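Local coordinates for xylose isomerase domain protein (Alicyclobacillus acidocaldarius subsp. acidocaldarius, PDB 3U0H) that is of unestablished function but folds as a xylose isomerase-like TIM barrel and may act as an isomerase, at residues Leu8-Val13 against Tyr32-Phe37; Gly139-Gly144 against Leu177-His182; Val202-Asn207 against Gly245-Glu250. One frame throughout, in Å; residues are numbered along the deposited sequence.

Overall arrangement
From the N terminus, contact 1 comes first: segments 8-13 and 32-37 close a loop through helix 18-27, joining the first and second strands of the barrel. Contact 2 then pairs the ends of the fifth and sixth strands, 137-141 and 174-179, and contact 3 pairs the seventh and eighth, 201-206 and 246-249, around helix 231-241. The three loops follow in series, neither nested nor crossed. Space brings them together: contacts 2 and 3 touch through the neighbouring sixth and seventh strands, and contact 3 meets contact 1 through Y203 and D34 and where H9 packs on A249 and E250. Contacts 1 and 2 stay about 17 Å apart between centres, without touching.

Contact 1 of 3, residues Leu8-Val13 against Tyr32-Phe37; sequences LHPTLV and YVDVPF. With EDO (1,2-ethanediol), chain F.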
ATOM      1  N   LEU A   8      -5.516  -7.670  35.660  1.00 28.69           N
ATOM      2  CA  LEU A   8      -5.233  -8.987  36.230  1.00 27.21           C
ATOM      3  C   LEU A   8      -4.707  -9.920  35.133  1.00 26.43           C
ATOM      4  O   LEU A   8      -5.127  -9.871  33.974  1.00 27.05           O
ATOM      5  CB  LEU A   8      -6.478  -9.547  36.880  1.00 26.91           C
ATOM      6  CG  LEU A   8      -6.267 -10.819  37.705  1.00 29.69           C
ATOM      7  CD1 LEU A   8      -5.498 -10.545  39.001  1.00 29.89           C
ATOM      8  CD2 LEU A   8      -7.616 -11.456  37.982  1.00 27.48           C
ATOM      9  N   HIS A   9      -3.735 -10.726  35.511  1.00 26.50           N
ATOM     10  CA  HIS A   9      -3.158 -11.708  34.627  1.00 26.69           C
ATOM     11  C   HIS A   9      -3.224 -13.136  35.207  1.00 26.17           C
ATOM     12  O   HIS A   9      -2.982 -13.335  36.384  1.00 26.43           O
ATOM     13  CB  HIS A   9      -1.720 -11.351  34.424  1.00 25.67           C
ATOM     14  CG  HIS A   9      -1.119 -12.053  33.288  1.00 26.78           C
ATOM     15  ND1 HIS A   9      -0.501 -13.222  33.428  1.00 26.80           N
ATOM     16  CD2 HIS A   9      -1.073 -11.732  31.941  1.00 27.41           C
ATOM     17  CE1 HIS A   9      -0.075 -13.646  32.195  1.00 27.19           C
ATOM     18  NE2 HIS A   9      -0.420 -12.734  31.301  1.00 26.37           N
ATOM     19  N   PRO A  10      -3.492 -14.147  34.373  1.00 26.76           N
ATOM     20  CA  PRO A  10      -3.694 -15.537  34.820  1.00 25.84           C
ATOM     21  C   PRO A  10      -2.609 -16.143  35.735  1.00 27.41           C
ATOM     22  O   PRO A  10      -2.931 -16.906  36.682  1.00 25.76           O
ATOM     23  CB  PRO A  10      -3.697 -16.310  33.506  1.00 26.74           C
ATOM     24  CG  PRO A  10      -4.165 -15.327  32.492  1.00 27.85           C
ATOM     25  CD  PRO A  10      -3.533 -14.040  32.896  1.00 26.70           C
ATOM     26  N   THR A  11      -1.346 -15.792  35.467  1.00 26.84           N
ATOM     27  CA  THR A  11      -0.218 -16.233  36.300  1.00 25.07           C
ATOM     28  C   THR A  11      -0.269 -15.732  37.711  1.00 26.28           C
ATOM     29  O   THR A  11       0.397 -16.269  38.554  1.00 28.92           O
ATOM     30  CB  THR A  11       1.120 -15.727  35.772  1.00 25.42           C
ATOM     31  OG1 THR A  11       1.113 -14.291  35.805  1.00 26.96           O
ATOM     32  CG2 THR A  11       1.374 -16.232  34.337  1.00 24.72           C
ATOM     33  N   LEU A  12      -0.994 -14.672  37.986  1.00 25.95           N
ATOM     34  CA  LEU A  12      -1.045 -14.198  39.361  1.00 27.19           C
ATOM     35  C   LEU A  12      -1.841 -15.085  40.273  1.00 27.23           C
ATOM     36  O   LEU A  12      -1.592 -15.090  41.456  1.00 28.68           O
ATOM     37  CB  LEU A  12      -1.653 -12.790  39.431  1.00 26.58           C
ATOM     38  CG  LEU A  12      -0.680 -11.680  39.683  1.00 25.71           C
ATOM     39  CD1 LEU A  12      -1.453 -10.449  40.133  1.00 25.36           C
ATOM     40  CD2 LEU A  12       0.290 -12.163  40.736  1.00 25.69           C
ATOM     41  N   VAL A  13      -2.827 -15.795  39.724  1.00 30.51           N
ATOM     42  CA  VAL A  13      -3.808 -16.527  40.505  1.00 32.40           C
ATOM     43  C   VAL A  13      -3.810 -18.008  40.150  1.00 34.19           C
ATOM     44  O   VAL A  13      -3.430 -18.424  39.053  1.00 38.52           O
ATOM     45  CB  VAL A  13      -5.221 -15.961  40.287  1.00 34.33           C
ATOM     46  CG1 VAL A  13      -5.237 -14.471  40.562  1.00 35.91           C
ATOM     47  CG2 VAL A  13      -5.718 -16.249  38.878  1.00 33.59           C
ATOM     48  N   TYR A  32      -9.962  -4.212  34.221  1.00 28.54           N
ATOM     49  CA  TYR A  32      -9.237  -4.843  33.115  1.00 30.13           C
ATOM     50  C   TYR A  32      -8.776  -6.283  33.457  1.00 30.82           C
ATOM     51  O   TYR A  32      -8.115  -6.508  34.497  1.00 29.38           O
ATOM     52  CB  TYR A  32      -8.006  -4.035  32.741  1.00 31.23           C
ATOM     53  CG  TYR A  32      -8.267  -2.890  31.784  1.00 32.45           C
ATOM     54  CD1 TYR A  32      -8.661  -3.111  30.461  1.00 32.23           C
ATOM     55  CD2 TYR A  32      -8.093  -1.578  32.205  1.00 37.69           C
ATOM     56  CE1 TYR A  32      -8.872  -2.037  29.599  1.00 34.38           C
ATOM     57  CE2 TYR A  32      -8.303  -0.489  31.353  1.00 38.40           C
ATOM     58  CZ  TYR A  32      -8.686  -0.705  30.060  1.00 37.03           C
ATOM     59  OH  TYR A  32      -8.886   0.417  29.272  1.00 41.70           O
ATOM     60  N   VAL A  33      -9.119  -7.241  32.585  1.00 28.13           N
ATOM     61  CA  VAL A  33      -8.591  -8.605  32.674  1.00 25.56           C
ATOM     62  C   VAL A  33      -7.911  -9.053  31.377  1.00 24.86           C
ATOM     63  O   VAL A  33      -8.411  -8.820  30.279  1.00 20.39           O
ATOM     64  CB  VAL A  33      -9.637  -9.631  33.085  1.00 25.20           C
ATOM     65  CG1 VAL A  33      -9.982  -9.417  34.542  1.00 26.20           C
ATOM     66  CG2 VAL A  33     -10.850  -9.578  32.178  1.00 22.09           C
ATOM     67  N   ASP A  34      -6.724  -9.624  31.561  1.00 25.51           N
ATOM     68  CA  ASP A  34      -6.010 -10.352  30.545  1.00 25.53           C
ATOM     69  C   ASP A  34      -6.498 -11.820  30.639  1.00 25.60           C
ATOM     70  O   ASP A  34      -6.471 -12.465  31.710  1.00 25.66           O
ATOM     71  CB  ASP A  34      -4.504 -10.237  30.794  1.00 27.51           C
ATOM     72  CG  ASP A  34      -3.675 -10.758  29.617  1.00 30.18           C
ATOM     73  OD1 ASP A  34      -4.049 -11.784  29.044  1.00 35.62           O
ATOM     74  OD2 ASP A  34      -2.663 -10.151  29.252  1.00 30.93           O
ATOM     75  N   VAL A  35      -7.033 -12.294  29.537  1.00 23.28           N
ATOM     76  CA  VAL A  35      -7.508 -13.660  29.399  1.00 23.27           C
ATOM     77  C   VAL A  35      -6.960 -14.165  28.076  1.00 22.52           C
ATOM     78  O   VAL A  35      -7.184 -13.546  27.063  1.00 21.71           O
ATOM     79  CB  VAL A  35      -9.029 -13.728  29.359  1.00 22.12           C
ATOM     80  CG1 VAL A  35      -9.496 -15.187  29.184  1.00 22.99           C
ATOM     81  CG2 VAL A  35      -9.622 -13.117  30.639  1.00 23.65           C
ATOM     82  N   PRO A  36      -6.218 -15.296  28.087  1.00 23.90           N
ATOM     83  CA  PRO A  36      -5.818 -15.898  26.824  1.00 24.22           C
ATOM     84  C   PRO A  36      -7.028 -16.316  25.928  1.00 24.22           C
ATOM     85  O   PRO A  36      -8.109 -16.727  26.421  1.00 22.35           O
ATOM     86  CB  PRO A  36      -4.969 -17.116  27.259  1.00 26.30           C
ATOM     87  CG  PRO A  36      -4.645 -16.950  28.703  1.00 25.75           C
ATOM     88  CD  PRO A  36      -5.586 -15.925  29.269  1.00 25.71           C
ATOM     89  N   PHE A  37      -6.858 -16.215  24.617  1.00 24.46           N
ATOM     90  CA  PHE A  37      -7.977 -16.398  23.686  1.00 24.81           C
ATOM     91  C   PHE A  37      -8.590 -17.832  23.714  1.00 25.75           C
ATOM     92  O   PHE A  37      -9.829 -17.996  23.559  1.00 24.51           O
ATOM     93  CB  PHE A  37      -7.560 -16.033  22.229  1.00 27.52           C
ATOM     94  CG  PHE A  37      -8.688 -16.248  21.215  1.00 30.04           C
ATOM     95  CD1 PHE A  37      -9.771 -15.389  21.188  1.00 27.17           C
ATOM     96  CD2 PHE A  37      -8.707 -17.362  20.398  1.00 30.44           C
ATOM     97  CE1 PHE A  37     -10.807 -15.591  20.333  1.00 29.41           C
ATOM     98  CE2 PHE A  37      -9.760 -17.576  19.517  1.00 31.22           C
ATOM     99  CZ  PHE A  37     -10.805 -16.682  19.478  1.00 31.17           C
TER
HETATM  100  C1  EDO F 282      -2.195 -13.694  26.936  1.00 58.20           C
HETATM  101  O1  EDO F 282      -2.510 -13.907  28.347  1.00 58.57           O
HETATM  102  C2  EDO F 282      -2.989 -12.540  26.295  1.00 57.52           C
HETATM  103  O2  EDO F 282      -2.623 -11.220  26.784  1.00 52.05           O
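OD2 of D34 is hydrogen-bonded to the hydroxyl of Y203 and sits at the edge of the H9 ring, 3.5 Å from CD2 of H9. A bound 1,2-ethanediol lies beside it, with one hydroxyl close to both carboxylate oxygens; its other hydroxyl, O1, gives OD1 of D34 a 2.7 Å hydrogen bond. The side chains of H9 and D34 run in the same direction, but the planes of ring and carboxylate are steeply turned, 72° apart. H9 reaches this place with CG trans to its own backbone N (chi1 -165°), and a 3.1 Å hydrogen bond between ND1 of H9 and OG1 of T11 restrains the turn of the ring. P10 puts its CD over one ring face, near the rim. Beyond them the rings of P10 and P36 run alongside one another, heading opposite ways, CG of P10 meeting CD of P36 at 3.6 Å.

Behind the side chains, L8 N gives a hydrogen bond to Y32 O (3.1 Å) and D34 N gives one to L8 O (2.9 Å), so that L8 grips the residues before and after V33 in parallel pairing. P36 sits at the N-cap position of helix 37-47. This is the adjoining of first and second strands in a TIM barrel, with D34 at the C-terminal mouth, where enzymes of this fold keep their active site.

Contact 2 of 3, residues Gly139-Gly144 against Leu177-His182; sequences GLEYVG and LVDSYH. With EDO (1,2-ethanediol), chain D.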
ATOM      1  N   GLY A 139       1.307  -5.287  19.045  1.00 22.17           N
ATOM      2  CA  GLY A 139       2.458  -5.017  19.877  1.00 22.10           C
ATOM      3  C   GLY A 139       3.312  -6.268  19.974  1.00 21.22           C
ATOM      4  O   GLY A 139       2.827  -7.377  20.225  1.00 25.47           O
ATOM      5  N   LEU A 140       4.588  -6.084  19.721  1.00 21.72           N
ATOM      6  CA  LEU A 140       5.536  -7.171  19.657  1.00 21.53           C
ATOM      7  C   LEU A 140       6.342  -7.046  20.930  1.00 20.43           C
ATOM      8  O   LEU A 140       6.915  -6.001  21.205  1.00 22.76           O
ATOM      9  CB  LEU A 140       6.435  -6.999  18.419  1.00 19.68           C
ATOM     10  CG  LEU A 140       5.740  -7.138  17.102  1.00 20.00           C
ATOM     11  CD1 LEU A 140       6.645  -6.997  15.874  1.00 19.91           C
ATOM     12  CD2 LEU A 140       4.974  -8.463  17.010  1.00 18.69           C
ATOM     13  N   GLU A 141       6.348  -8.097  21.717  1.00 20.82           N
ATOM     14  CA  GLU A 141       7.172  -8.156  22.894  1.00 22.02           C
ATOM     15  C   GLU A 141       8.642  -8.511  22.644  1.00 20.63           C
ATOM     16  O   GLU A 141       8.951  -9.660  22.352  1.00 20.56           O
ATOM     17  CB  GLU A 141       6.556  -9.151  23.881  1.00 22.69           C
ATOM     18  CG  GLU A 141       7.273  -9.182  25.224  1.00 25.61           C
ATOM     19  CD  GLU A 141       6.609 -10.148  26.212  1.00 28.90           C
ATOM     20  OE1 GLU A 141       5.621 -10.842  25.873  1.00 25.45           O
ATOM     21  OE2 GLU A 141       7.073 -10.190  27.358  1.00 36.81           O
ATOM     22  N   TYR A 142       9.558  -7.541  22.787  1.00 22.24           N
ATOM     23  CA  TYR A 142      11.012  -7.850  22.800  1.00 21.55           C
ATOM     24  C   TYR A 142      11.348  -8.530  24.127  1.00 22.15           C
ATOM     25  O   TYR A 142      10.868  -8.121  25.163  1.00 20.92           O
ATOM     26  CB  TYR A 142      11.892  -6.617  22.574  1.00 22.85           C
ATOM     27  CG  TYR A 142      11.770  -5.483  23.590  1.00 23.95           C
ATOM     28  CD1 TYR A 142      10.734  -4.538  23.528  1.00 25.77           C
ATOM     29  CD2 TYR A 142      12.735  -5.306  24.564  1.00 24.83           C
ATOM     30  CE1 TYR A 142      10.653  -3.507  24.469  1.00 25.36           C
ATOM     31  CE2 TYR A 142      12.658  -4.298  25.481  1.00 25.37           C
ATOM     32  CZ  TYR A 142      11.646  -3.386  25.432  1.00 24.01           C
ATOM     33  OH  TYR A 142      11.636  -2.412  26.401  1.00 24.34           O
ATOM     34  N   VAL A 143      12.162  -9.569  24.069  1.00 23.23           N
ATOM     35  CA  VAL A 143      12.464 -10.411  25.216  1.00 24.40           C
ATOM     36  C   VAL A 143      13.944 -10.211  25.591  1.00 25.31           C
ATOM     37  O   VAL A 143      14.854 -10.394  24.765  1.00 25.24           O
ATOM     38  CB  VAL A 143      12.108 -11.854  24.839  1.00 24.23           C
ATOM     39  CG1 VAL A 143      12.640 -12.915  25.823  1.00 20.79           C
ATOM     40  CG2 VAL A 143      10.589 -11.923  24.596  1.00 22.49           C
ATOM     41  N   GLY A 144      14.173  -9.783  26.833  1.00 25.35           N
ATOM     42  CA  GLY A 144      15.506  -9.354  27.303  1.00 25.84           C
ATOM     43  C   GLY A 144      16.423 -10.352  28.034  1.00 25.11           C
ATOM     44  O   GLY A 144      17.620 -10.163  28.016  1.00 25.92           O
ATOM     45  N   LEU A 177       4.964  -4.340  22.925  1.00 22.37           N
ATOM     46  CA  LEU A 177       4.445  -4.744  24.249  1.00 22.33           C
ATOM     47  C   LEU A 177       5.681  -4.542  25.100  1.00 22.45           C
ATOM     48  O   LEU A 177       6.673  -5.193  24.859  1.00 23.68           O
ATOM     49  CB  LEU A 177       4.004  -6.237  24.244  1.00 22.54           C
ATOM     50  CG  LEU A 177       3.147  -6.800  25.413  1.00 22.50           C
ATOM     51  CD1 LEU A 177       2.807  -8.282  25.143  1.00 22.71           C
ATOM     52  CD2 LEU A 177       3.909  -6.716  26.744  1.00 21.79           C
ATOM     53  N   VAL A 178       5.619  -3.660  26.081  1.00 19.76           N
ATOM     54  CA  VAL A 178       6.726  -3.362  26.901  1.00 20.29           C
ATOM     55  C   VAL A 178       6.571  -4.040  28.256  1.00 21.41           C
ATOM     56  O   VAL A 178       5.698  -3.685  29.048  1.00 23.88           O
ATOM     57  CB  VAL A 178       6.834  -1.830  27.142  1.00 19.88           C
ATOM     58  CG1 VAL A 178       8.063  -1.553  28.015  1.00 18.78           C
ATOM     59  CG2 VAL A 178       6.907  -1.069  25.827  1.00 17.56           C
ATOM     60  N   ASP A 179       7.473  -4.962  28.569  1.00 23.62           N
ATOM     61  CA  ASP A 179       7.442  -5.713  29.848  1.00 24.40           C
ATOM     62  C   ASP A 179       8.581  -5.216  30.750  1.00 24.01           C
ATOM     63  O   ASP A 179       9.676  -5.118  30.256  1.00 25.69           O
ATOM     64  CB  ASP A 179       7.653  -7.174  29.500  1.00 22.12           C
ATOM     65  CG  ASP A 179       7.495  -8.108  30.697  1.00 22.22           C
ATOM     66  OD1 ASP A 179       8.044  -7.796  31.795  1.00 19.19           O
ATOM     67  OD2 ASP A 179       6.832  -9.187  30.493  1.00 19.66           O
ATOM     68  N   SER A 180       8.378  -4.946  32.047  1.00 22.63           N
ATOM     69  CA  SER A 180       9.479  -4.403  32.841  1.00 22.33           C
ATOM     70  C   SER A 180      10.609  -5.365  32.876  1.00 21.87           C
ATOM     71  O   SER A 180      11.758  -4.983  33.059  1.00 24.31           O
ATOM     72  CB  SER A 180       9.055  -4.134  34.296  1.00 22.06           C
ATOM     73  OG  SER A 180       8.149  -5.152  34.668  1.00 24.55           O
ATOM     74  N   TYR A 181      10.285  -6.639  32.760  1.00 21.92           N
ATOM     75  CA  TYR A 181      11.266  -7.685  32.975  1.00 21.27           C
ATOM     76  C   TYR A 181      12.305  -7.575  31.857  1.00 21.98           C
ATOM     77  O   TYR A 181      13.495  -7.829  32.058  1.00 19.89           O
ATOM     78  CB  TYR A 181      10.596  -9.066  32.978  1.00 20.16           C
ATOM     79  CG  TYR A 181      11.305 -10.082  33.801  1.00 19.69           C
ATOM     80  CD1 TYR A 181      11.105 -10.169  35.175  1.00 20.37           C
ATOM     81  CD2 TYR A 181      12.195 -10.964  33.225  1.00 20.62           C
ATOM     82  CE1 TYR A 181      11.772 -11.136  35.937  1.00 19.61           C
ATOM     83  CE2 TYR A 181      12.889 -11.889  33.981  1.00 18.64           C
ATOM     84  CZ  TYR A 181      12.664 -11.971  35.336  1.00 19.19           C
ATOM     85  OH  TYR A 181      13.322 -12.926  36.106  1.00 19.31           O
ATOM     86  N   HIS A 182      11.831  -7.182  30.682  1.00 22.12           N
ATOM     87  CA  HIS A 182      12.679  -7.137  29.487  1.00 21.92           C
ATOM     88  C   HIS A 182      13.380  -5.835  29.363  1.00 24.22           C
ATOM     89  O   HIS A 182      14.475  -5.790  28.837  1.00 25.58           O
ATOM     90  CB  HIS A 182      11.818  -7.365  28.281  1.00 20.77           C
ATOM     91  CG  HIS A 182      11.205  -8.723  28.277  1.00 21.17           C
ATOM     92  ND1 HIS A 182      11.852  -9.788  28.777  1.00 19.07           N
ATOM     93  CD2 HIS A 182       9.953  -9.165  27.878  1.00 19.95           C
ATOM     94  CE1 HIS A 182      11.069 -10.855  28.672  1.00 20.65           C
ATOM     95  NE2 HIS A 182       9.910 -10.478  28.102  1.00 18.67           N
TER
HETATM   96  C1  EDO D 280       7.171 -14.549  27.139  1.00 64.57           C
HETATM   97  O1  EDO D 280       7.130 -15.722  27.956  1.00 64.70           O
HETATM   98  C2  EDO D 280       8.646 -14.294  26.872  1.00 58.32           C
HETATM   99  O2  EDO D 280       9.151 -13.437  27.899  1.00 57.14           O
HETATM  100  O   HOH W   1       8.950  -6.355  26.524  1.00 26.92           O
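E141 reaches H182 with its CG opposite the backbone N (chi1 -174°) and a straight chain beyond, while H182 swings its ring in beside its own backbone N (chi1 -64°). The two side chains cross at about a right angle, and OE2 of E141 arrives at the edge of the imidazole, 2.9 Å from NE2 of H182. NE2 donates a hydrogen bond to O2 of a bound 1,2-ethanediol, at 3.1 Å. One face of the ring is taken by V143, whose CA stands 3.6 Å from the ring centroid and almost straight above it, a CH-pi contact. Nearer the backbone, G144 N lies 3.0 Å from ND1 of H182.

A water ties the two segments as well, donating to the carbonyls of Y142 and L177 and accepting from D179 N. Lower down, L177 N bonds to L140 O at 3.1 Å, approaching from above the carbonyl plane, and CB of L177 packs on CB of E141 (3.9 Å). D179 caps helix 180-185: its OD1 takes the amide of Y181 at 2.7 Å.

OD2 of D179 is only 3.3 Å from OE2 of E141, but R221, by a salt bridge, and ND1 of H205 both meet OD2 and would partly offset the negative charge. The acidic cluster may still suit a cation, as in metal-dependent relatives where such residues hold a divalent metal; no metal is modelled.

Contact 3 of 3, residues Val202-Asn207 against Gly245-Glu250; sequences VYVHIN and GPVAAE
The imidazole of H205 has E250 lying over one face: CB of E250 stands 3.8 Å above the ring plane, over its centre, in a CH-pi contact. From there the extended glutamate chain passes obliquely over the ring, its carboxylate turned 55° from the imidazole. OE1 of E250 comes within 3.2 Å of ND1 of H205, but the angle is too poor for a hydrogen bond, and ND1 is instead bonded to OD2 of D179. The second ring, that of Y203, meets P246 at its edge, CG of P246 lying 3.8 Å from CE1 of Y203. Its hydroxyl, directed to D34, touches CB of A248 at 3.3 Å.

Y203, H205 and A248 face the barrel interior, and E250 lies at its mouth. V204, I206 and V247 take the outer face, where CG2 of I206 meets CG1 of V247 at 3.6 Å and V204 and I206 pack on helix 231-241, the crossover of this beta-alpha-beta unit. A248 N bonds to V204 O (3.1 Å), and I206 N to A248 O (2.8 Å), flanking H205. A249 centres an inverse gamma turn. Where the strands end, N207 (chi1 42°) turns its amide so that ND2 donates to E250 O at 3.1 Å; the same ND2 also serves OD1 of D179.

H205, D179 and E250 thus converge, with OE1 of E250 close to the like-charged OD2 of D179. R221, salt-bridged to D179, is a long and weak partner for E250 as well, and would ease the repulsion between the two carboxylates, while the ND1 bond to D179 fixes the turn of the H205 ring beneath E250.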
ATOM      1  N   VAL A 202       1.715  -0.411  23.008  1.00 19.74           N
ATOM      2  CA  VAL A 202       0.477  -1.113  22.709  1.00 19.44           C
ATOM      3  C   VAL A 202      -0.066  -1.742  23.991  1.00 21.52           C
ATOM      4  O   VAL A 202      -1.258  -1.713  24.212  1.00 21.06           O
ATOM      5  CB  VAL A 202       0.716  -2.193  21.625  1.00 19.72           C
ATOM      6  CG1 VAL A 202      -0.561  -2.988  21.318  1.00 19.27           C
ATOM      7  CG2 VAL A 202       1.259  -1.553  20.317  1.00 18.60           C
ATOM      8  N   TYR A 203       0.808  -2.355  24.806  1.00 21.52           N
ATOM      9  CA  TYR A 203       0.386  -3.050  25.983  1.00 22.51           C
ATOM     10  C   TYR A 203       1.603  -3.189  26.893  1.00 23.63           C
ATOM     11  O   TYR A 203       2.730  -3.095  26.453  1.00 24.47           O
ATOM     12  CB  TYR A 203      -0.257  -4.405  25.575  1.00 24.31           C
ATOM     13  CG  TYR A 203      -0.903  -5.271  26.671  1.00 22.82           C
ATOM     14  CD1 TYR A 203      -1.800  -4.728  27.581  1.00 23.32           C
ATOM     15  CD2 TYR A 203      -0.642  -6.647  26.752  1.00 24.52           C
ATOM     16  CE1 TYR A 203      -2.365  -5.510  28.577  1.00 24.85           C
ATOM     17  CE2 TYR A 203      -1.245  -7.462  27.726  1.00 24.08           C
ATOM     18  CZ  TYR A 203      -2.094  -6.882  28.634  1.00 24.56           C
ATOM     19  OH  TYR A 203      -2.695  -7.640  29.622  1.00 30.46           O
ATOM     20  N   VAL A 204       1.355  -3.337  28.180  1.00 23.81           N
ATOM     21  CA  VAL A 204       2.399  -3.205  29.159  1.00 23.62           C
ATOM     22  C   VAL A 204       2.323  -4.336  30.162  1.00 25.10           C
ATOM     23  O   VAL A 204       1.226  -4.712  30.612  1.00 25.05           O
ATOM     24  CB  VAL A 204       2.279  -1.846  29.864  1.00 24.15           C
ATOM     25  CG1 VAL A 204       3.288  -1.748  31.002  1.00 23.03           C
ATOM     26  CG2 VAL A 204       2.461  -0.739  28.821  1.00 20.96           C
ATOM     27  N   HIS A 205       3.476  -4.933  30.462  1.00 25.57           N
ATOM     28  CA  HIS A 205       3.580  -5.885  31.555  1.00 23.88           C
ATOM     29  C   HIS A 205       4.457  -5.311  32.631  1.00 25.83           C
ATOM     30  O   HIS A 205       5.496  -4.692  32.340  1.00 23.83           O
ATOM     31  CB  HIS A 205       4.236  -7.190  31.121  1.00 25.61           C
ATOM     32  CG  HIS A 205       3.421  -8.062  30.195  1.00 25.35           C
ATOM     33  ND1 HIS A 205       3.989  -9.063  29.486  1.00 29.73           N
ATOM     34  CD2 HIS A 205       2.082  -8.074  29.878  1.00 26.03           C
ATOM     35  CE1 HIS A 205       3.045  -9.699  28.768  1.00 27.52           C
ATOM     36  NE2 HIS A 205       1.882  -9.078  28.992  1.00 27.57           N
ATOM     37  N   ILE A 206       4.074  -5.605  33.883  1.00 26.86           N
ATOM     38  CA  ILE A 206       4.862  -5.311  35.071  1.00 27.68           C
ATOM     39  C   ILE A 206       5.158  -6.582  35.958  1.00 28.54           C
ATOM     40  O   ILE A 206       4.422  -7.548  35.928  1.00 27.19           O
ATOM     41  CB  ILE A 206       4.149  -4.156  35.827  1.00 28.00           C
ATOM     42  CG1 ILE A 206       5.122  -3.438  36.756  1.00 28.93           C
ATOM     43  CG2 ILE A 206       2.877  -4.638  36.502  1.00 27.64           C
ATOM     44  CD1 ILE A 206       4.697  -2.048  37.180  1.00 28.81           C
ATOM     45  N   ASN A 207       6.255  -6.563  36.728  1.00 29.62           N
ATOM     46  CA  ASN A 207       6.793  -7.736  37.488  1.00 28.07           C
ATOM     47  C   ASN A 207       8.110  -7.271  38.095  1.00 27.15           C
ATOM     48  O   ASN A 207       8.450  -6.076  37.991  1.00 27.95           O
ATOM     49  CB  ASN A 207       7.020  -8.976  36.577  1.00 28.37           C
ATOM     50  CG  ASN A 207       7.637  -8.572  35.255  1.00 28.50           C
ATOM     51  OD1 ASN A 207       8.724  -7.970  35.256  1.00 25.30           O
ATOM     52  ND2 ASN A 207       6.895  -8.749  34.155  1.00 23.35           N
ATOM     53  N   GLY A 245      -3.517   2.890  29.426  1.00 30.81           N
ATOM     54  CA  GLY A 245      -4.313   1.683  29.440  1.00 28.20           C
ATOM     55  C   GLY A 245      -3.842   0.712  30.498  1.00 27.58           C
ATOM     56  O   GLY A 245      -3.306   1.111  31.529  1.00 26.66           O
ATOM     57  N   PRO A 246      -4.088  -0.583  30.267  1.00 27.82           N
ATOM     58  CA  PRO A 246      -3.852  -1.592  31.283  1.00 25.48           C
ATOM     59  C   PRO A 246      -2.414  -1.964  31.440  1.00 23.55           C
ATOM     60  O   PRO A 246      -1.641  -2.046  30.445  1.00 21.15           O
ATOM     61  CB  PRO A 246      -4.615  -2.813  30.746  1.00 29.23           C
ATOM     62  CG  PRO A 246      -4.709  -2.586  29.270  1.00 29.41           C
ATOM     63  CD  PRO A 246      -4.951  -1.107  29.195  1.00 29.60           C
ATOM     64  N   VAL A 247      -2.073  -2.206  32.683  1.00 21.87           N
ATOM     65  CA  VAL A 247      -0.763  -2.703  33.073  1.00 22.22           C
ATOM     66  C   VAL A 247      -0.954  -4.032  33.771  1.00 24.57           C
ATOM     67  O   VAL A 247      -1.451  -4.095  34.909  1.00 21.74           O
ATOM     68  CB  VAL A 247      -0.116  -1.699  34.012  1.00 22.54           C
ATOM     69  CG1 VAL A 247       1.226  -2.168  34.502  1.00 23.07           C
ATOM     70  CG2 VAL A 247      -0.043  -0.316  33.338  1.00 19.85           C
ATOM     71  N   ALA A 248      -0.536  -5.104  33.097  1.00 24.08           N
ATOM     72  CA  ALA A 248      -0.753  -6.458  33.619  1.00 24.53           C
ATOM     73  C   ALA A 248       0.438  -7.011  34.349  1.00 25.60           C
ATOM     74  O   ALA A 248       1.564  -6.924  33.859  1.00 30.53           O
ATOM     75  CB  ALA A 248      -1.121  -7.386  32.504  1.00 23.25           C
ATOM     76  N   ALA A 249       0.195  -7.605  35.514  1.00 26.36           N
ATOM     77  CA  ALA A 249       1.260  -8.271  36.265  1.00 26.42           C
ATOM     78  C   ALA A 249       1.448  -9.695  35.735  1.00 26.41           C
ATOM     79  O   ALA A 249       0.852 -10.645  36.271  1.00 27.16           O
ATOM     80  CB  ALA A 249       0.942  -8.287  37.738  1.00 27.20           C
ATOM     81  N   GLU A 250       2.230  -9.830  34.662  1.00 28.10           N
ATOM     82  CA  GLU A 250       2.671 -11.156  34.131  1.00 27.84           C
ATOM     83  C   GLU A 250       3.858 -11.643  34.973  1.00 26.78           C
ATOM     84  O   GLU A 250       4.993 -11.173  34.790  1.00 26.16           O
ATOM     85  CB  GLU A 250       3.049 -11.130  32.631  1.00 29.90           C
ATOM     86  CG  GLU A 250       3.367 -12.552  32.060  1.00 36.05           C
ATOM     87  CD  GLU A 250       3.717 -12.629  30.567  1.00 38.29           C
ATOM     88  OE1 GLU A 250       4.770 -12.108  30.118  1.00 42.64           O
ATOM     89  OE2 GLU A 250       2.947 -13.276  29.821  1.00 43.48           O
TER